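Local coordinates for putative phosphohistidine phosphatase, SixA (Nakamurella multipartita, PDB 4HBZ), which probably removes phosphate from phosphohistidine, as a putative SixA-type member of the histidine phosphatase superfamily, at residues Q76-T81 with A85-R90; E100-V105 with A169-A174. One frame throughout, in Å; residues are numbered along the deposited sequence.

Contact 1 (Q76-T81 with A85-R90); sequences QTLAAT and AQVRYR. With ACY (acetic acid), chain B.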
ATOM      1  N   GLN A  76     -14.343   1.110  -1.035  1.00 12.83           N
ATOM      2  CA  GLN A  76     -14.772   1.661  -2.309  1.00 13.43           C
ATOM      3  C   GLN A  76     -13.596   1.913  -3.229  1.00 13.50           C
ATOM      4  O   GLN A  76     -13.685   1.735  -4.451  1.00 12.92           O
ATOM      5  CB  GLN A  76     -15.565   2.958  -2.093  1.00 13.59           C
ATOM      6  CG  GLN A  76     -16.949   2.665  -1.520  1.00 15.36           C
ATOM      7  CD  GLN A  76     -17.689   3.911  -1.099  1.00 16.98           C
ATOM      8  OE1 GLN A  76     -17.241   5.013  -1.343  1.00 19.60           O
ATOM      9  NE2 GLN A  76     -18.827   3.751  -0.405  1.00 19.28           N
ATOM     10  N   THR A  77     -12.471   2.337  -2.688  1.00 11.59           N
ATOM     11  CA  THR A  77     -11.267   2.477  -3.492  1.00 11.31           C
ATOM     12  C   THR A  77     -10.893   1.137  -4.092  1.00 12.63           C
ATOM     13  O   THR A  77     -10.668   1.023  -5.283  1.00 12.25           O
ATOM     14  CB  THR A  77     -10.106   3.009  -2.625  1.00 11.53           C
ATOM     15  OG1 THR A  77     -10.389   4.341  -2.199  1.00 12.22           O
ATOM     16  CG2 THR A  77      -8.843   2.976  -3.389  1.00 12.21           C
ATOM     17  N   LEU A  78     -10.904   0.101  -3.271  1.00 12.56           N
ATOM     18  CA  LEU A  78     -10.605  -1.239  -3.791  1.00 12.44           C
ATOM     19  C   LEU A  78     -11.594  -1.642  -4.905  1.00 12.65           C
ATOM     20  O   LEU A  78     -11.179  -2.157  -5.955  1.00 12.66           O
ATOM     21  CB  LEU A  78     -10.583  -2.259  -2.656  1.00 12.85           C
ATOM     22  CG  LEU A  78     -10.360  -3.683  -3.082  1.00 13.18           C
ATOM     23  CD1 LEU A  78      -9.060  -3.909  -3.786  1.00 13.80           C
ATOM     24  CD2 LEU A  78     -10.483  -4.560  -1.837  1.00 15.24           C
ATOM     25  N   ALA A  79     -12.871  -1.463  -4.661  1.00 13.62           N
ATOM     26  CA  ALA A  79     -13.886  -1.838  -5.629  1.00 14.22           C
ATOM     27  C   ALA A  79     -13.599  -1.135  -6.936  1.00 14.92           C
ATOM     28  O   ALA A  79     -13.692  -1.742  -8.038  1.00 15.70           O
ATOM     29  CB  ALA A  79     -15.281  -1.489  -5.076  1.00 15.00           C
ATOM     30  N   ALA A  80     -13.273   0.140  -6.874  1.00 14.20           N
ATOM     31  CA  ALA A  80     -13.076   0.932  -8.103  1.00 13.83           C
ATOM     32  C   ALA A  80     -11.850   0.491  -8.910  1.00 13.88           C
ATOM     33  O   ALA A  80     -11.773   0.742 -10.116  1.00 14.55           O
ATOM     34  CB  ALA A  80     -12.993   2.424  -7.798  1.00 13.87           C
ATOM     35  N   THR A  81     -10.874  -0.131  -8.254  1.00 13.17           N
ATOM     36  CA  THR A  81      -9.682  -0.599  -8.951  1.00 13.01           C
ATOM     37  C   THR A  81      -9.966  -1.726  -9.881  1.00 13.90           C
ATOM     38  O   THR A  81      -9.162  -2.014 -10.783  1.00 14.61           O
ATOM     39  CB  THR A  81      -8.538  -1.084  -8.001  1.00 13.11           C
ATOM     40  OG1 THR A  81      -8.955  -2.284  -7.350  1.00 14.46           O
ATOM     41  CG2 THR A  81      -8.069  -0.083  -7.051  1.00 12.75           C
ATOM     42  N   ALA A  85      -9.097 -10.281  -6.192  1.00 22.39           N
ATOM     43  CA  ALA A  85      -8.083 -11.039  -5.484  1.00 21.73           C
ATOM     44  C   ALA A  85      -8.726 -11.448  -4.175  1.00 22.89           C
ATOM     45  O   ALA A  85      -9.834 -11.051  -3.885  1.00 28.49           O
ATOM     46  CB  ALA A  85      -6.838 -10.198  -5.247  1.00 20.97           C
ATOM     47  N   GLN A  86      -8.063 -12.242  -3.389  1.00 22.18           N
ATOM     48  CA  GLN A  86      -8.621 -12.527  -2.070  1.00 23.54           C
ATOM     49  C   GLN A  86      -8.396 -11.278  -1.210  1.00 19.44           C
ATOM     50  O   GLN A  86      -7.319 -10.699  -1.267  1.00 19.02           O
ATOM     51  CB  GLN A  86      -8.014 -13.774  -1.450  1.00 28.98           C
ATOM     52  CG  GLN A  86      -6.514 -13.863  -1.373  1.00 34.10           C
ATOM     53  CD  GLN A  86      -6.018 -15.207  -0.751  1.00 40.48           C
ATOM     54  OE1 GLN A  86      -6.183 -15.448   0.446  1.00 43.81           O
ATOM     55  NE2 GLN A  86      -5.407 -16.068  -1.574  1.00 44.65           N
ATOM     56  N   VAL A  87      -9.407 -10.879  -0.449  1.00 17.25           N
ATOM     57  CA  VAL A  87      -9.340  -9.645   0.349  1.00 16.79           C
ATOM     58  C   VAL A  87      -9.464  -9.973   1.829  1.00 16.83           C
ATOM     59  O   VAL A  87     -10.326 -10.777   2.220  1.00 18.06           O
ATOM     60  CB  VAL A  87     -10.412  -8.628  -0.044  1.00 18.88           C
ATOM     61  CG1 VAL A  87     -10.234  -7.317   0.750  1.00 18.81           C
ATOM     62  CG2 VAL A  87     -10.463  -8.413  -1.540  1.00 20.88           C
ATOM     63  N   ARG A  88      -8.571  -9.393   2.625  1.00 15.06           N
ATOM     64  CA  ARG A  88      -8.599  -9.465   4.078  1.00 15.57           C
ATOM     65  C   ARG A  88      -8.970  -8.079   4.582  1.00 15.72           C
ATOM     66  O   ARG A  88      -8.130  -7.173   4.562  1.00 14.69           O
ATOM     67  CB  ARG A  88      -7.239  -9.876   4.571  1.00 16.58           C
ATOM     68  CG  ARG A  88      -6.787 -11.272   4.058  1.00 18.92           C
ATOM     69  CD  ARG A  88      -5.280 -11.524   4.082  1.00 21.32           C
ATOM     70  NE  ARG A  88      -4.783 -11.786   5.410  1.00 24.19           N
ATOM     71  CZ  ARG A  88      -4.546 -12.998   5.939  1.00 24.73           C
ATOM     72  NH1 ARG A  88      -4.129 -13.043   7.196  1.00 28.63           N
ATOM     73  NH2 ARG A  88      -4.765 -14.136   5.283  1.00 26.82           N
ATOM     74  N   TYR A  89     -10.213  -7.908   4.993  1.00 15.69           N
ATOM     75  CA  TYR A  89     -10.663  -6.641   5.536  1.00 14.85           C
ATOM     76  C   TYR A  89     -10.263  -6.603   7.024  1.00 15.30           C
ATOM     77  O   TYR A  89     -10.516  -7.559   7.774  1.00 15.39           O
ATOM     78  CB  TYR A  89     -12.170  -6.450   5.393  1.00 15.16           C
ATOM     79  CG  TYR A  89     -12.601  -6.287   3.958  1.00 15.48           C
ATOM     80  CD1 TYR A  89     -12.341  -5.082   3.258  1.00 15.53           C
ATOM     81  CD2 TYR A  89     -13.194  -7.348   3.278  1.00 16.91           C
ATOM     82  CE1 TYR A  89     -12.727  -4.955   1.934  1.00 16.91           C
ATOM     83  CE2 TYR A  89     -13.555  -7.205   1.960  1.00 17.07           C
ATOM     84  CZ  TYR A  89     -13.322  -5.990   1.315  1.00 17.75           C
ATOM     85  OH  TYR A  89     -13.709  -5.886  -0.029  1.00 18.93           O
ATOM     86  N   ARG A  90      -9.707  -5.495   7.476  1.00 14.07           N
ATOM     87  CA  ARG A  90      -9.153  -5.395   8.829  1.00 13.98           C
ATOM     88  C   ARG A  90      -9.474  -4.066   9.469  1.00 14.42           C
ATOM     89  O   ARG A  90      -9.077  -3.020   8.957  1.00 13.52           O
ATOM     90  CB  ARG A  90      -7.659  -5.617   8.803  1.00 15.01           C
ATOM     91  CG  ARG A  90      -7.188  -6.988   8.375  1.00 15.34           C
ATOM     92  CD  ARG A  90      -7.482  -8.000   9.457  1.00 17.46           C
ATOM     93  NE  ARG A  90      -6.969  -9.343   9.111  1.00 18.45           N
ATOM     94  CZ  ARG A  90      -7.633 -10.269   8.451  1.00 19.69           C
ATOM     95  NH1 ARG A  90      -8.856 -10.061   7.921  1.00 19.17           N
ATOM     96  NH2 ARG A  90      -7.024 -11.456   8.226  1.00 21.63           N
TER
HETATM   97  C   ACY B 201      -9.481 -13.186   6.212  1.00 42.93           C
HETATM   98  O   ACY B 201     -10.151 -12.136   6.443  1.00 40.57           O
HETATM   99  OXT ACY B 201      -8.432 -13.490   6.840  1.00 44.50           O
HETATM  100  CH3 ACY B 201      -9.960 -14.129   5.142  1.00 48.48           C
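Within the beta-alpha-beta unit made by strand 65-69, helix 72-81 and strand 86-90, Leu78 and Val87 bring the helix onto the strand that follows it. The two side chains meet tip to tip: CD2 of Leu78 lies 3.8 Å from CG1 of Val87 and almost as near its CG2. With CG anti to the backbone N (chi1 177°), Leu78 is thrown outward from the helix to the strand. The same CD2 also comes 3.9 Å from the OH of Tyr89, approaching that ring obliquely, while CG1 of Val87 rests over one ring face near its rim. Behind Leu78, its carbonyl O accepts an in-plane hydrogen bond from OG1 of Thr81 (2.6 Å). An acetate, probably from the crystallisation liquor, meets the NH1/NH2 edge of Arg90, its carboxyl carbon in the guanidinium plane: NH1 reaches O at 2.9 Å and NH2 reaches OXT at 2.8 Å, two parallel bonds of 177° and 178°. NH1 also bonds the carbonyl O of Tyr89 (3.0 Å), from above the carbonyl plane, and NE makes a salt bridge to Glu104 of helix 98-106. Replacing Arg90 by alanine is likely to leave the acetate without its paired donors and Glu104 without its mate. Strand 86-90, one of the two outermost strands, lies beside 65-69, whose Val66 touches Leu78; helix 43-59 packs against Thr77 and Ala80.

Contact 2 (E100-V105 with A169-A174); sequences EILAEV and ADLAQA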
ATOM      1  N   GLU A 100       1.120  -2.294  12.964  1.00 14.01           N
ATOM      2  CA  GLU A 100      -0.117  -3.005  12.713  1.00 15.95           C
ATOM      3  C   GLU A 100      -0.280  -3.364  11.243  1.00 14.64           C
ATOM      4  O   GLU A 100      -0.671  -4.495  10.898  1.00 16.30           O
ATOM      5  CB  GLU A 100      -1.330  -2.211  13.165  1.00 17.90           C
ATOM      6  CG  GLU A 100      -1.475  -2.083  14.660  1.00 21.59           C
ATOM      7  CD  GLU A 100      -0.486  -1.141  15.307  1.00 25.53           C
ATOM      8  OE1 GLU A 100       0.005  -0.123  14.744  1.00 22.34           O
ATOM      9  OE2 GLU A 100      -0.148  -1.411  16.488  1.00 36.31           O
ATOM     10  N   ILE A 101       0.094  -2.458  10.367  1.00 13.81           N
ATOM     11  CA  ILE A 101      -0.004  -2.713   8.935  1.00 13.91           C
ATOM     12  C   ILE A 101       0.995  -3.809   8.587  1.00 13.03           C
ATOM     13  O   ILE A 101       0.658  -4.760   7.876  1.00 13.88           O
ATOM     14  CB  ILE A 101       0.221  -1.441   8.099  1.00 15.32           C
ATOM     15  CG1 ILE A 101      -1.101  -0.622   8.022  1.00 15.97           C
ATOM     16  CG2 ILE A 101       0.656  -1.801   6.716  1.00 15.18           C
ATOM     17  CD1 ILE A 101      -1.926  -0.372   9.288  1.00 17.10           C
ATOM     18  N   LEU A 102       2.208  -3.742   9.112  1.00 13.07           N
ATOM     19  CA  LEU A 102       3.187  -4.756   8.800  1.00 14.12           C
ATOM     20  C   LEU A 102       2.825  -6.111   9.384  1.00 13.82           C
ATOM     21  O   LEU A 102       3.066  -7.136   8.738  1.00 14.23           O
ATOM     22  CB  LEU A 102       4.588  -4.336   9.189  1.00 14.75           C
ATOM     23  CG  LEU A 102       5.153  -3.129   8.412  1.00 16.26           C
ATOM     24  CD1 LEU A 102       6.530  -2.798   8.931  1.00 17.53           C
ATOM     25  CD2 LEU A 102       5.228  -3.384   6.914  1.00 16.26           C
ATOM     26  N   ALA A 103       2.243  -6.171  10.590  1.00 12.77           N
ATOM     27  CA  ALA A 103       1.778  -7.429  11.129  1.00 13.97           C
ATOM     28  C   ALA A 103       0.739  -8.070  10.251  1.00 13.75           C
ATOM     29  O   ALA A 103       0.706  -9.305  10.129  1.00 14.97           O
ATOM     30  CB  ALA A 103       1.244  -7.230  12.533  1.00 14.86           C
ATOM     31  N   GLU A 104      -0.150  -7.278   9.664  1.00 13.74           N
ATOM     32  CA  GLU A 104      -1.167  -7.847   8.786  1.00 14.30           C
ATOM     33  C   GLU A 104      -0.545  -8.313   7.457  1.00 13.93           C
ATOM     34  O   GLU A 104      -0.919  -9.379   6.972  1.00 14.07           O
ATOM     35  CB  GLU A 104      -2.265  -6.847   8.479  1.00 15.58           C
ATOM     36  CG  GLU A 104      -3.115  -6.509   9.680  1.00 17.18           C
ATOM     37  CD  GLU A 104      -3.850  -7.696  10.266  1.00 19.62           C
ATOM     38  OE1 GLU A 104      -4.212  -8.643   9.542  1.00 20.15           O
ATOM     39  OE2 GLU A 104      -4.084  -7.645  11.490  1.00 24.72           O
ATOM     40  N   VAL A 105       0.394  -7.547   6.879  1.00 13.10           N
ATOM     41  CA  VAL A 105       1.100  -8.016   5.663  1.00 13.45           C
ATOM     42  C   VAL A 105       1.850  -9.312   5.970  1.00 14.37           C
ATOM     43  O   VAL A 105       1.852 -10.259   5.179  1.00 14.41           O
ATOM     44  CB  VAL A 105       2.000  -6.937   5.092  1.00 14.14           C
ATOM     45  CG1 VAL A 105       2.800  -7.522   3.947  1.00 14.44           C
ATOM     46  CG2 VAL A 105       1.152  -5.760   4.624  1.00 13.31           C
ATOM     47  N   ALA A 169       6.575 -12.566   6.100  1.00 14.57           N
ATOM     48  CA  ALA A 169       6.642 -12.549   7.528  1.00 15.25           C
ATOM     49  C   ALA A 169       7.821 -11.690   8.053  1.00 15.66           C
ATOM     50  O   ALA A 169       7.797 -11.159   9.180  1.00 16.28           O
ATOM     51  CB  ALA A 169       6.706 -13.958   8.058  1.00 15.94           C
ATOM     52  N   ASP A 170       8.851 -11.562   7.200  1.00 15.43           N
ATOM     53  CA  ASP A 170      10.093 -10.929   7.596  1.00 15.28           C
ATOM     54  C   ASP A 170      10.176  -9.478   7.134  1.00 15.26           C
ATOM     55  O   ASP A 170      11.205  -8.882   7.257  1.00 15.39           O
ATOM     56  CB  ASP A 170      11.264 -11.712   6.963  1.00 15.71           C
ATOM     57  CG  ASP A 170      11.442 -13.125   7.574  1.00 16.43           C
ATOM     58  OD1 ASP A 170      10.905 -13.329   8.667  1.00 19.48           O
ATOM     59  OD2 ASP A 170      12.191 -13.915   7.012  1.00 18.65           O
ATOM     60  N   LEU A 171       9.092  -8.935   6.587  1.00 14.79           N
ATOM     61  CA  LEU A 171       9.142  -7.626   5.967  1.00 15.56           C
ATOM     62  C   LEU A 171       9.671  -6.537   6.853  1.00 15.67           C
ATOM     63  O   LEU A 171      10.452  -5.678   6.410  1.00 17.32           O
ATOM     64  CB  LEU A 171       7.749  -7.317   5.364  1.00 16.20           C
ATOM     65  CG  LEU A 171       7.551  -6.059   4.611  1.00 17.02           C
ATOM     66  CD1 LEU A 171       8.385  -5.963   3.361  1.00 16.81           C
ATOM     67  CD2 LEU A 171       6.061  -5.929   4.296  1.00 16.40           C
ATOM     68  N   ALA A 172       9.302  -6.514   8.119  1.00 16.55           N
ATOM     69  CA  ALA A 172       9.775  -5.485   8.993  1.00 18.55           C
ATOM     70  C   ALA A 172      11.296  -5.484   9.133  1.00 19.74           C
ATOM     71  O   ALA A 172      11.908  -4.415   9.181  1.00 23.00           O
ATOM     72  CB  ALA A 172       9.093  -5.566  10.342  1.00 19.78           C
ATOM     73  N   GLN A 173      11.905  -6.658   9.137  1.00 17.95           N
ATOM     74  CA  GLN A 173      13.355  -6.763   9.252  1.00 18.90           C
ATOM     75  C   GLN A 173      14.060  -6.594   7.905  1.00 17.64           C
ATOM     76  O   GLN A 173      15.193  -6.089   7.859  1.00 18.54           O
ATOM     77  CB  GLN A 173      13.761  -8.114   9.875  1.00 22.41           C
ATOM     78  CG  GLN A 173      13.328  -8.279  11.337  1.00 28.94           C
ATOM     79  CD  GLN A 173      11.806  -8.295  11.532  1.00 34.41           C
ATOM     80  OE1 GLN A 173      11.024  -8.950  10.760  1.00 37.38           O
ATOM     81  NE2 GLN A 173      11.347  -7.525  12.549  1.00 34.74           N
ATOM     82  N   ALA A 174      13.446  -7.125   6.824  1.00 16.18           N
ATOM     83  CA  ALA A 174      14.069  -7.166   5.505  1.00 16.20           C
ATOM     84  C   ALA A 174      13.968  -5.781   4.836  1.00 15.38           C
ATOM     85  O   ALA A 174      14.893  -5.366   4.085  1.00 16.05           O
ATOM     86  CB  ALA A 174      13.408  -8.190   4.607  1.00 16.22           C
TER
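Leu102 and Val105 of helix 98-106 pack against Leu171 and Ala172 of the short helix 171-174, an apolar helix-helix contact between parts far apart in sequence, just before the edge strand 177-182. Leu171 is its centre: its CD2 touches CG1 of Val105 at 3.6 Å and CD2 of Leu102 at 3.7 Å, bridging two residues about one helical turn apart. Because CG of Leu171 stands anti to the backbone N (chi1 -177°), the side chain extends toward helix 98-106. It crosses Leu102 at about a right angle and Val105 at a slant. The two methyls of Leu102 divide the work, CD2 going to Leu171 and CD1 to CB of Ala172, a looser approach of 4.0 Å. The close approach of the backbones, with the CA atoms of Leu102 and Ala172 6.6 Å apart, is consistent with the small alanine side chain. Leu131 of helix 123-138 touches both Leu102 and Leu171, Trp168 adjoins Val105, and Thr164 of strand 159-164 meets Leu171. No hydrogen bond or salt bridge links the two segments; the direct contacts between them are methyl to methyl, with Val105 and Leu171 buried and Ala172 at the exposed margin, so the fit depends on side-chain shape and the exclusion of water.

Overall arrangement
Contacts 1 and 2 follow one another along the chain, their centres about 19 Å apart. Strand 86-90 leads on to helix 98-106, and the two contacts touch directly where NE of Arg90 lies 2.9 Å from OE1 of Glu104. Arg90 therefore faces the acetate with its terminal nitrogens and the helix of contact 2 with NE. Contact 1 involves the outermost strand 86-90, whereas helix 171-174 of contact 2 leads into the other outermost strand, 177-182. Through Thr77, which touches His27 and accepts a hydrogen bond from the N of Ala28, the helix of contact 1 probably borders the active site, since the Arg-His pair there resembles the superfamily's signature motif.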